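Local coordinates for choline binding protein PCPA (PDB 4CP6) that is a pneumococcal vaccine antigen with a leucine-rich repeat region, probably held on the cell surface by binding choline, at residues 394-397 with 398-401. Residues are numbered along the deposited sequence; the frame is centred on the assembly and turned at random.
Sequences TSEH and IKDV
Ile398, the third residue of helix 396-405, gives its backbone N-H to the hydroxyl of Ser395: Ile398 N to Ser395 OG is 3.0 Å and nearly straight at 167°, the N-cap bond. Ser395 can reach it because OG stands between its own backbone N and carbonyl carbon (chi1 71°), turned over the helix start. The Ile398 side chain runs back beneath the cap, CG1 against Ser395 OG and CD1 3.7 Å from Thr394 OG1, a hydroxyl whose hydrogen-bond partner is Asn371 O.

Lys399 follows with the first regular helix bond, N to Ser395 O at 3.2 Å. Its extended chain runs out next to that of Glu396 in the same direction, with CD near Glu396 OE1. The charged ends do not meet; a water spans them, donating to Glu396 OE2 and accepting from Lys399 NZ, which also bonds to Ile412 O.

Asp400 N bonds to Glu396 O at 2.9 Å. Its carboxylate, swung back beside its own N (chi1 -65°), is linked by two waters to the preceding turn: one donates to both OD1 and Glu396 OE1, bridging the two like-charged carboxylates, the other donates to OD2 and lies in the plane of the His397 ring at ND1.

Val401 N completes the turn on His397 O, and Val401 CG2 makes a CH-pi contact over one face of the His397 imidazole, 3.9 Å from the centroid and displaced toward NE2 and CE1.

The helix links parallel strands 390-393 and 412-414 in a beta-alpha-beta unit near the C-terminal end of the repeat array; Ile398 packs on Phe376, while Glu396 and Lys399 rest on Val414 of strand 412-414, an edge strand of the parallel sheet.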
loop_
_atom_site.group_PDB
_atom_site.type_symbol
_atom_site.label_atom_id
_atom_site.label_comp_id
_atom_site.label_asym_id
_atom_site.label_seq_id
_atom_site.Cartn_x
_atom_site.Cartn_y
_atom_site.Cartn_z
ATOM N N THR A 394 28.759 19.027 21.624
ATOM C CA THR A 394 29.984 19.772 21.326
ATOM C C THR A 394 30.194 20.976 22.206
ATOM O O THR A 394 31.305 21.507 22.211
ATOM C CB THR A 394 29.995 20.204 19.839
ATOM O OG1 THR A 394 28.916 21.105 19.626
ATOM C CG2 THR A 394 29.934 19.017 18.883
ATOM N N SER A 395 29.156 21.470 22.909
ATOM C CA SER A 395 29.335 22.672 23.730
ATOM C C SER A 395 28.478 22.676 24.970
ATOM O O SER A 395 27.447 21.999 25.021
ATOM C CB SER A 395 28.988 23.912 22.916
ATOM O OG SER A 395 27.590 24.017 22.667
ATOM N N GLU A 396 28.840 23.527 25.934
ATOM C CA GLU A 396 28.044 23.737 27.134
ATOM C C GLU A 396 26.684 24.345 26.760
ATOM O O GLU A 396 25.698 23.991 27.399
ATOM C CB GLU A 396 28.792 24.640 28.140
ATOM C CG GLU A 396 29.917 23.917 28.875
ATOM C CD GLU A 396 29.547 22.742 29.768
ATOM O OE1 GLU A 396 28.423 22.720 30.316
ATOM O OE2 GLU A 396 30.413 21.861 29.963
ATOM N N HIS A 397 26.599 25.214 25.709
ATOM C CA HIS A 397 25.316 25.796 25.292
ATOM C C HIS A 397 24.368 24.690 24.817
ATOM O O HIS A 397 23.206 24.671 25.227
ATOM C CB HIS A 397 25.462 26.863 24.202
ATOM C CG HIS A 397 24.145 27.386 23.706
ATOM N ND1 HIS A 397 23.244 27.999 24.564
ATOM C CD2 HIS A 397 23.582 27.297 22.475
ATOM C CE1 HIS A 397 22.194 28.313 23.823
ATOM N NE2 HIS A 397 22.354 27.917 22.556
ATOM N N ILE A 398 24.858 23.754 23.991
ATOM C CA ILE A 398 23.972 22.669 23.542
ATOM C C ILE A 398 23.520 21.795 24.738
ATOM O O ILE A 398 22.349 21.426 24.810
ATOM C CB ILE A 398 24.612 21.912 22.384
ATOM C CG1 ILE A 398 24.592 22.849 21.159
ATOM C CG2 ILE A 398 23.850 20.585 22.086
ATOM C CD1 ILE A 398 25.481 22.409 19.967
ATOM N N LYS A 399 24.404 21.565 25.739
ATOM C CA LYS A 399 24.017 20.863 26.957
ATOM C C LYS A 399 22.903 21.663 27.659
ATOM O O LYS A 399 21.936 21.065 28.134
ATOM C CB LYS A 399 25.259 20.681 27.877
ATOM C CG LYS A 399 24.930 20.115 29.250
ATOM C CD LYS A 399 26.180 19.595 29.952
ATOM C CE LYS A 399 25.865 19.013 31.308
ATOM N NZ LYS A 399 27.028 18.229 31.800
ATOM N N ASP A 400 23.033 23.005 27.729
ATOM C CA ASP A 400 22.007 23.841 28.374
ATOM C C ASP A 400 20.675 23.718 27.657
ATOM O O ASP A 400 19.617 23.651 28.288
ATOM C CB ASP A 400 22.421 25.326 28.408
ATOM C CG ASP A 400 23.638 25.636 29.257
ATOM O OD1 ASP A 400 23.977 24.814 30.137
ATOM O OD2 ASP A 400 24.232 26.712 29.054
ATOM N N VAL A 401 20.718 23.711 26.319
ATOM C CA VAL A 401 19.484 23.558 25.536
ATOM C C VAL A 401 18.843 22.187 25.837
ATOM O O VAL A 401 17.624 22.097 26.109
ATOM C CB VAL A 401 19.780 23.743 24.030
ATOM C CG1 VAL A 401 18.587 23.283 23.193
ATOM C CG2 VAL A 401 20.143 25.200 23.727
HETATM O O HOH W 1 29.563 19.662 31.478
HETATM O O HOH W 2 25.820 22.864 30.880
HETATM O O HOH W 3 23.276 28.488 27.301
#